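Local coordinates for protein putative xanthine dehydrogenase YAGS fad-binding subunit (Escherichia coli, PDB 5G5G) that probably oxidises aldehydes in the periplasm, as the large chain of a molybdenum enzyme carrying a pterin cytosine dinucleotide cofactor, at residues C[159-165]-C[331-337]; C[358-363]-C[699-704]; C[433-437]-C[587-591]. All blocks are in the same frame, centred on the assembly; numbering follows the deposited sequence.

Contact 1: residues C[159-165]-C[331-337]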
loop_
_atom_site.group_PDB
_atom_site.type_symbol
_atom_site.label_atom_id
_atom_site.label_comp_id
_atom_site.label_asym_id
_atom_site.label_seq_id
_atom_site.Cartn_x
_atom_site.Cartn_y
_atom_site.Cartn_z
ATOM N N ASP C 159 2.881 -16.357 -31.452
ATOM C CA ASP C 159 4.129 -15.579 -31.349
ATOM C C ASP C 159 4.143 -14.617 -32.519
ATOM O O ASP C 159 3.545 -14.918 -33.579
ATOM C CB ASP C 159 5.362 -16.492 -31.437
ATOM C CG ASP C 159 5.548 -17.390 -30.197
ATOM O OD1 ASP C 159 4.792 -17.243 -29.200
ATOM O OD2 ASP C 159 6.452 -18.283 -30.225
ATOM N N LYS C 160 4.883 -13.538 -32.385
ATOM C CA LYS C 160 4.992 -12.583 -33.460
ATOM C C LYS C 160 6.436 -12.601 -33.965
ATOM O O LYS C 160 7.351 -12.410 -33.196
ATOM C CB LYS C 160 4.593 -11.226 -32.962
ATOM C CG LYS C 160 4.589 -10.171 -34.034
ATOM C CD LYS C 160 4.514 -8.810 -33.357
ATOM C CE LYS C 160 4.653 -7.689 -34.349
ATOM N NZ LYS C 160 3.390 -7.563 -35.156
ATOM N N ASN C 161 6.607 -12.825 -35.258
ATOM C CA ASN C 161 7.921 -12.912 -35.872
ATOM C C ASN C 161 8.076 -11.960 -37.048
ATOM O O ASN C 161 7.205 -11.866 -37.848
ATOM C CB ASN C 161 8.212 -14.330 -36.338
ATOM C CG ASN C 161 8.290 -15.318 -35.195
ATOM O OD1 ASN C 161 9.117 -15.206 -34.368
ATOM N ND2 ASN C 161 7.436 -16.264 -35.189
ATOM N N VAL C 162 9.205 -11.283 -37.096
ATOM C CA VAL C 162 9.495 -10.318 -38.129
ATOM C C VAL C 162 10.945 -10.676 -38.564
ATOM O O VAL C 162 11.838 -10.845 -37.738
ATOM C CB VAL C 162 9.465 -8.876 -37.569
ATOM C CG1 VAL C 162 9.836 -7.824 -38.621
ATOM C CG2 VAL C 162 8.103 -8.534 -36.930
ATOM N N GLY C 163 11.178 -10.716 -39.856
ATOM C CA GLY C 163 12.509 -11.023 -40.391
ATOM C C GLY C 163 13.042 -12.353 -39.899
ATOM O O GLY C 163 12.293 -13.302 -39.747
ATOM N N ASP C 164 14.336 -12.421 -39.609
ATOM C CA ASP C 164 14.987 -13.659 -39.225
ATOM C C ASP C 164 15.760 -13.420 -37.926
ATOM O O ASP C 164 16.938 -13.102 -37.965
ATOM C CB ASP C 164 15.899 -14.083 -40.347
ATOM C CG ASP C 164 16.719 -15.314 -40.028
ATOM O OD1 ASP C 164 16.467 -16.044 -39.057
ATOM O OD2 ASP C 164 17.673 -15.520 -40.782
ATOM N N PHE C 165 15.070 -13.554 -36.787
ATOM C CA PHE C 165 15.710 -13.306 -35.494
ATOM C C PHE C 165 16.965 -14.176 -35.299
ATOM O O PHE C 165 18.022 -13.680 -34.934
ATOM C CB PHE C 165 14.767 -13.457 -34.282
ATOM C CG PHE C 165 15.553 -13.422 -33.008
ATOM C CD1 PHE C 165 16.024 -12.215 -32.538
ATOM C CD2 PHE C 165 15.998 -14.612 -32.427
ATOM C CE1 PHE C 165 16.866 -12.154 -31.443
ATOM C CE2 PHE C 165 16.853 -14.584 -31.337
ATOM C CZ PHE C 165 17.293 -13.361 -30.848
ATOM N N ASN C 331 14.712 -7.694 -37.100
ATOM C CA ASN C 331 14.554 -9.124 -36.888
ATOM C C ASN C 331 14.130 -9.340 -35.475
ATOM O O ASN C 331 14.851 -8.978 -34.533
ATOM C CB ASN C 331 15.875 -9.845 -37.199
ATOM C CG ASN C 331 16.374 -9.526 -38.578
ATOM O OD1 ASN C 331 15.897 -10.094 -39.562
ATOM N ND2 ASN C 331 17.288 -8.573 -38.684
ATOM N N ARG C 332 12.905 -9.827 -35.332
ATOM C CA ARG C 332 12.211 -9.778 -34.048
ATOM C C ARG C 332 11.393 -11.022 -33.774
ATOM O O ARG C 332 10.813 -11.634 -34.677
ATOM C CB ARG C 332 11.233 -8.568 -34.016
ATOM C CG ARG C 332 11.734 -7.329 -34.757
ATOM C CD ARG C 332 10.721 -6.187 -34.713
ATOM N NE ARG C 332 10.568 -5.566 -33.402
ATOM C CZ ARG C 332 11.180 -4.468 -32.950
ATOM N NH1 ARG C 332 12.021 -3.822 -33.703
ATOM N NH2 ARG C 332 10.892 -3.999 -31.748
ATOM N N HIS C 333 11.344 -11.391 -32.514
ATOM C CA HIS C 333 10.476 -12.469 -32.072
ATOM C C HIS C 333 9.921 -12.128 -30.687
ATOM O O HIS C 333 10.671 -11.718 -29.770
ATOM C CB HIS C 333 11.219 -13.803 -32.109
ATOM C CG HIS C 333 10.612 -14.858 -31.248
ATOM N ND1 HIS C 333 9.595 -15.669 -31.685
ATOM C CD2 HIS C 333 10.859 -15.222 -29.967
ATOM C CE1 HIS C 333 9.232 -16.496 -30.716
ATOM N NE2 HIS C 333 9.960 -16.225 -29.646
ATOM N N THR C 334 8.604 -12.265 -30.525
ATOM C CA THR C 334 8.013 -12.104 -29.211
ATOM C C THR C 334 7.029 -13.207 -28.987
ATOM O O THR C 334 6.410 -13.705 -29.917
ATOM C CB THR C 334 7.311 -10.733 -29.013
ATOM O OG1 THR C 334 6.537 -10.412 -30.164
ATOM C CG2 THR C 334 8.260 -9.626 -28.858
ATOM N N GLY C 335 6.905 -13.636 -27.738
ATOM C CA GLY C 335 6.003 -14.701 -27.411
ATOM C C GLY C 335 5.652 -14.778 -25.961
ATOM O O GLY C 335 6.493 -14.521 -25.093
ATOM N N LEU C 336 4.398 -15.145 -25.692
ATOM C CA LEU C 336 3.934 -15.414 -24.334
ATOM C C LEU C 336 3.792 -16.899 -24.094
ATOM O O LEU C 336 3.428 -17.668 -25.002
ATOM C CB LEU C 336 2.581 -14.718 -24.031
ATOM C CG LEU C 336 2.566 -13.200 -24.073
ATOM C CD1 LEU C 336 1.134 -12.696 -23.859
ATOM C CD2 LEU C 336 3.548 -12.627 -23.054
ATOM N N ARG C 337 4.036 -17.299 -22.848
ATOM C CA ARG C 337 3.864 -18.681 -22.415
ATOM C C ARG C 337 3.058 -18.648 -21.115
ATOM O O ARG C 337 3.454 -17.969 -20.159
ATOM C CB ARG C 337 5.211 -19.323 -22.226
ATOM C CG ARG C 337 6.150 -19.249 -23.480
ATOM C CD ARG C 337 5.716 -20.201 -24.491
ATOM N NE ARG C 337 6.624 -20.134 -25.667
ATOM C CZ ARG C 337 6.485 -19.320 -26.718
ATOM N NH1 ARG C 337 5.437 -18.521 -26.818
ATOM N NH2 ARG C 337 7.353 -19.419 -27.745
HETATM O O HOH W 1 2.854 -15.568 -28.119
HETATM O O HOH W 2 7.982 -9.630 -32.551
#
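Asp159 and Arg337 close this contact with a two-pronged, end-on salt bridge: Arg337 NH1 meets Asp159 OD1 at 2.8 Å and Arg337 NH2 meets Asp159 OD2 at 2.9 Å. Carboxylate and guanidinium lie within 7° of one plane, and both oxygens are met on their syn side. The grip suits the bend of the arginine chain (chi2 -75°), which also brings NH1 to Leu336 O. A methionine in place of Arg337 would probably leave the Asp159 carboxylate without its charged mate, held less firmly by the water that links OD1 to Leu336 N.

Backbone bonds pair the strands antiparallel, Lys160 with Thr334 and Val162 with Arg332, each pair joined in both directions; Lys160 N lies 2.9 Å from Thr334 O.

Among side chains, His333 ND1 donates to Asn161 OD1 (2.8 Å), amide and imidazole being nearly coplanar, while NE2 is held by Glu305. Just after strand 160-162, Asp164 N donates to Asn331 OD1 at 2.8 Å, on a lone pair in the carbonyl plane. Asp164 OD1 in turn caps helix 165-171 by accepting from Gly167 N.

Strand 160-162 is outermost in its sheet; strand 331-340 lies between it and strand 299-310, whose Ala301 and Ser303 meet the Phe165 side chain.

Contact 2: residues C[358-363]-C[699-704]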
loop_
_atom_site.group_PDB
_atom_site.type_symbol
_atom_site.label_atom_id
_atom_site.label_comp_id
_atom_site.label_asym_id
_atom_site.label_seq_id
_atom_site.Cartn_x
_atom_site.Cartn_y
_atom_site.Cartn_z
ATOM N N LEU C 358 8.997 -3.919 -18.999
ATOM C CA LEU C 358 10.071 -2.910 -18.930
ATOM C C LEU C 358 10.996 -3.136 -17.770
ATOM O O LEU C 358 12.170 -2.766 -17.855
ATOM C CB LEU C 358 9.475 -1.486 -18.870
ATOM C CG LEU C 358 8.747 -1.098 -20.166
ATOM C CD1 LEU C 358 7.816 0.074 -19.893
ATOM C CD2 LEU C 358 9.761 -0.697 -21.227
ATOM N N MET C 359 10.508 -3.753 -16.691
ATOM C CA MET C 359 11.427 -4.116 -15.582
ATOM C C MET C 359 12.566 -5.039 -16.095
ATOM O O MET C 359 13.697 -4.918 -15.635
ATOM C CB MET C 359 10.697 -4.786 -14.442
ATOM C CG MET C 359 9.942 -3.809 -13.555
ATOM S SD MET C 359 8.748 -4.533 -12.430
ATOM C CE MET C 359 9.819 -5.005 -11.092
ATOM N N ALA C 360 12.251 -5.880 -17.066
ATOM C CA ALA C 360 13.236 -6.720 -17.757
ATOM C C ALA C 360 13.928 -5.998 -18.931
ATOM O O ALA C 360 15.162 -5.961 -18.966
ATOM C CB ALA C 360 12.596 -8.005 -18.221
ATOM N N LEU C 361 13.156 -5.518 -19.916
ATOM C CA LEU C 361 13.735 -4.975 -21.109
ATOM C C LEU C 361 14.727 -3.842 -20.837
ATOM O O LEU C 361 15.797 -3.768 -21.489
ATOM C CB LEU C 361 12.634 -4.492 -22.097
ATOM C CG LEU C 361 13.083 -3.744 -23.331
ATOM C CD1 LEU C 361 13.923 -4.703 -24.197
ATOM C CD2 LEU C 361 11.861 -3.264 -24.085
ATOM N N GLU C 362 14.380 -2.956 -19.901
ATOM C CA GLU C 362 15.194 -1.754 -19.649
ATOM C C GLU C 362 16.477 -2.031 -18.854
ATOM O O GLU C 362 17.434 -1.273 -18.955
ATOM C CB GLU C 362 14.322 -0.656 -19.010
ATOM C CG GLU C 362 13.234 -0.209 -19.966
ATOM C CD GLU C 362 13.798 0.427 -21.245
ATOM O OE1 GLU C 362 14.552 1.423 -21.119
ATOM O OE2 GLU C 362 13.471 -0.054 -22.392
ATOM N N ILE C 363 16.541 -3.174 -18.180
ATOM C CA ILE C 363 17.871 -3.669 -17.691
ATOM C C ILE C 363 18.654 -4.239 -18.868
ATOM O O ILE C 363 19.837 -3.953 -18.999
ATOM C CB ILE C 363 17.774 -4.731 -16.560
ATOM C CG1 ILE C 363 17.041 -4.168 -15.348
ATOM C CG2 ILE C 363 19.149 -5.240 -16.193
ATOM C CD1 ILE C 363 16.779 -5.162 -14.209
ATOM N N SER C 699 11.085 1.071 -12.237
ATOM C CA SER C 699 11.805 0.079 -11.448
ATOM C C SER C 699 13.150 -0.257 -12.104
ATOM O O SER C 699 14.148 -0.466 -11.418
ATOM C CB SER C 699 10.962 -1.197 -11.287
ATOM O OG SER C 699 9.779 -0.864 -10.591
ATOM N N ALA C 700 13.159 -0.341 -13.430
ATOM C CA ALA C 700 14.439 -0.634 -14.077
ATOM C C ALA C 700 15.408 0.533 -13.961
ATOM O O ALA C 700 16.619 0.329 -13.882
ATOM C CB ALA C 700 14.270 -0.965 -15.533
ATOM N N ALA C 701 14.917 1.770 -14.020
ATOM C CA ALA C 701 15.829 2.903 -13.787
ATOM C C ALA C 701 16.477 2.793 -12.408
ATOM O O ALA C 701 17.667 2.973 -12.299
ATOM C CB ALA C 701 15.136 4.226 -13.931
ATOM N N ILE C 702 15.717 2.372 -11.379
ATOM C CA ILE C 702 16.315 2.118 -10.072
ATOM C C ILE C 702 17.338 0.953 -10.092
ATOM O O ILE C 702 18.432 1.054 -9.532
ATOM C CB ILE C 702 15.195 1.879 -9.045
ATOM C CG1 ILE C 702 14.348 3.164 -8.947
ATOM C CG2 ILE C 702 15.756 1.439 -7.676
ATOM C CD1 ILE C 702 13.051 2.917 -8.189
ATOM N N ALA C 703 16.966 -0.165 -10.684
ATOM C CA ALA C 703 17.896 -1.287 -10.837
ATOM C C ALA C 703 19.203 -0.890 -11.538
ATOM O O ALA C 703 20.286 -1.242 -11.057
ATOM C CB ALA C 703 17.243 -2.436 -11.606
ATOM N N ASN C 704 19.089 -0.125 -12.629
ATOM C CA ASN C 704 20.229 0.325 -13.375
ATOM C C ASN C 704 21.109 1.276 -12.512
ATOM O O ASN C 704 22.324 1.267 -12.618
ATOM C CB ASN C 704 19.765 0.987 -14.634
ATOM C CG ASN C 704 19.172 -0.016 -15.665
ATOM O OD1 ASN C 704 19.420 -1.207 -15.617
ATOM N ND2 ASN C 704 18.444 0.498 -16.603
#
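Helix segments 358-363 and 699-704 run in broadly the same direction, their axes crossing at -41° with a closest approach of 8.4 Å. Small residues on the second segment permit this spacing: Ala700 is a knob seated in the hole made by Leu358, Met359, Glu362 and Ile363. Ala700 CB lies 3.5 Å from Glu362 CB and 3.6 Å from the carbonyl oxygen Leu358 O, so the methyl touches backbone as well as side chain.

On one flank of the knob, the side chain of Met359 lies against Ser699, with Met359 CG 3.6 Å from Ser699 CB. The chain bends at its last torsion (chi3 83°), which brings Met359 CE back to 4.0 Å from Ser699 CB. The serine hydroxyl has its own polar partner in Gly633 O. At the other flank, Ile363 extends CD1 to the methyl of Ala703, 3.8 Å from Ala703 CB.

A single polar link joins the segments. Asn704 ND2 donates to Glu362 O at 3.1 Å in a nearly straight bond (174°), with the acceptor in the amide plane but the donor well above the carbonyl plane. The same nitrogen also serves Val435 O, so two backbone oxygens hold the amide and probably fix its rotation; Asn704 OD1 rests 3.6 Å from Ile363 CA. The carboxylate of Glu362 turns off to Arg380, Tyr327 and the backbone N of Ala437, a set of partners that should favour its charged form.

All eight touching residues are buried. A single alanine knob in a four-residue hole lets the helices pack closely at this crossing, joining helix 354-372, which also packs on strands 174-182 and 285-293, to helix 698-710 near the C terminus.

Contact 3: residues C[433-437]-C[587-591]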
loop_
_atom_site.group_PDB
_atom_site.type_symbol
_atom_site.label_atom_id
_atom_site.label_comp_id
_atom_site.label_asym_id
_atom_site.label_seq_id
_atom_site.Cartn_x
_atom_site.Cartn_y
_atom_site.Cartn_z
ATOM N N HIS C 433 23.678 6.381 -10.607
ATOM C CA HIS C 433 22.738 7.008 -11.490
ATOM C C HIS C 433 22.299 6.010 -12.540
ATOM O O HIS C 433 23.137 5.263 -13.063
ATOM C CB HIS C 433 23.372 8.245 -12.159
ATOM C CG HIS C 433 23.876 9.252 -11.182
ATOM N ND1 HIS C 433 25.168 9.240 -10.701
ATOM C CD2 HIS C 433 23.229 10.237 -10.505
ATOM C CE1 HIS C 433 25.327 10.228 -9.839
ATOM N NE2 HIS C 433 24.149 10.813 -9.660
ATOM N N GLY C 434 20.998 5.946 -12.786
ATOM C CA GLY C 434 20.398 5.036 -13.770
ATOM C C GLY C 434 19.320 5.699 -14.586
ATOM O O GLY C 434 18.687 6.672 -14.148
ATOM N N VAL C 435 19.100 5.150 -15.789
ATOM C CA VAL C 435 18.049 5.600 -16.644
ATOM C C VAL C 435 17.288 4.439 -17.219
ATOM O O VAL C 435 17.854 3.346 -17.407
ATOM C CB VAL C 435 18.617 6.473 -17.801
ATOM C CG1 VAL C 435 19.589 5.665 -18.676
ATOM C CG2 VAL C 435 17.530 7.118 -18.637
ATOM N N ALA C 436 16.021 4.703 -17.533
ATOM C CA ALA C 436 15.201 3.761 -18.320
ATOM C C ALA C 436 14.127 4.523 -19.086
ATOM O O ALA C 436 13.714 5.637 -18.679
ATOM C CB ALA C 436 14.547 2.704 -17.434
ATOM N N ALA C 437 13.623 3.893 -20.152
ATOM C CA ALA C 437 12.485 4.376 -20.901
ATOM C C ALA C 437 11.190 3.793 -20.340
ATOM O O ALA C 437 11.164 2.665 -19.845
ATOM C CB ALA C 437 12.605 3.974 -22.348
ATOM N N ALA C 587 8.095 7.977 -21.779
ATOM C CA ALA C 587 8.775 8.638 -20.668
ATOM C C ALA C 587 10.249 8.334 -20.631
ATOM O O ALA C 587 10.704 7.316 -21.155
ATOM C CB ALA C 587 8.157 8.220 -19.320
ATOM N N GLY C 588 10.976 9.192 -19.937
ATOM C CA GLY C 588 12.350 8.947 -19.574
ATOM C C GLY C 588 12.462 9.117 -18.064
ATOM O O GLY C 588 12.057 10.147 -17.512
ATOM N N HIS C 589 12.932 8.069 -17.400
ATOM C CA HIS C 589 13.095 8.017 -15.964
ATOM C C HIS C 589 14.540 8.010 -15.574
ATOM O O HIS C 589 15.307 7.161 -16.080
ATOM C CB HIS C 589 12.470 6.743 -15.420
ATOM C CG HIS C 589 10.984 6.732 -15.492
ATOM N ND1 HIS C 589 10.199 7.556 -14.714
ATOM C CD2 HIS C 589 10.142 6.054 -16.295
ATOM C CE1 HIS C 589 8.932 7.345 -15.003
ATOM N NE2 HIS C 589 8.870 6.447 -15.966
ATOM N N PHE C 590 14.912 8.940 -14.683
ATOM C CA PHE C 590 16.311 9.146 -14.254
ATOM C C PHE C 590 16.347 9.088 -12.734
ATOM O O PHE C 590 15.532 9.758 -12.091
ATOM C CB PHE C 590 16.865 10.509 -14.729
ATOM C CG PHE C 590 17.063 10.605 -16.193
ATOM C CD1 PHE C 590 15.982 10.904 -17.022
ATOM C CD2 PHE C 590 18.321 10.358 -16.775
ATOM C CE1 PHE C 590 16.155 10.967 -18.394
ATOM C CE2 PHE C 590 18.505 10.482 -18.137
ATOM C CZ PHE C 590 17.398 10.746 -18.970
ATOM N N VAL C 591 17.186 8.223 -12.163
ATOM C CA VAL C 591 17.225 7.986 -10.727
ATOM C C VAL C 591 18.634 8.019 -10.182
ATOM O O VAL C 591 19.574 7.514 -10.826
ATOM C CB VAL C 591 16.642 6.578 -10.391
ATOM C CG1 VAL C 591 16.814 6.274 -8.922
ATOM C CG2 VAL C 591 15.198 6.489 -10.840
#
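Two long neighbouring strands, 429-441 and 584-596, form the antiparallel ladder to which this contact belongs. Gly434 and Val591 make a hydrogen-bonded pair, Gly434 N reaching Val591 O at 2.9 Å with the return bond from Val591 N to Gly434 O. Two residues on, Ala436 and His589 pair likewise; the bond from His589 N to Ala436 O, 2.9 Å long, is nearly straight at 172°. Between them Val435 faces Phe590 as a non-hydrogen-bonded pair, and here CA-H...O contacts fill in, with Val435 CA 3.2 Å from His589 O.

Both segments fall in the second of the two molybdopterin cofactor-binding regions, within a mixed sheet in which strand 602-612 continues the ladder beyond 584-596. The sheet is covered differently on its two faces.

On the face of Val435 and Phe590, the methyl Val435 CG2 sits over the Phe590 ring, 3.7 Å from its centroid and 20° off the normal, a CH-pi contact displaced toward CE2. CG2 stands anti to the backbone N of Val435 (CG1 has chi1 61°), which carries this branch across to the ring, and Val377 of helix 376-382 also meets Phe590. On the face of Ala436, His589 and Val591, His589 CB lies 3.7 Å from Ala436 O, and the small side chain of Ala436 admits helix 698-710 against the sheet through Ala701; Val698 of that helix touches His589. Beyond the Gly434-Val591 pair, His433 CA comes within 3.3 Å of Val591 O, while the His433 imidazole NE2 is bonded to Glu592.

From the N terminus, contact 1 comes first, joining 159-165 to 331-337 and closing a loop of 165 residues in the first molybdopterin cofactor-binding region. Strand 331-340 is followed by helix 354-372, where contact 2 opens; it closes only at 699-704, after 335 intervening residues. Contact 3, between 433-437 and 587-591, is nested wholly inside that loop, and no loops cross. Contacts 2 and 3 touch, their centres about 9 Å apart, and the helix pair packs on the later sheet through Ala701. Contact 1 does not touch contact 2, the nearest atoms being about 8 Å apart, but it belongs to the sheet on which helix 354-372 packs.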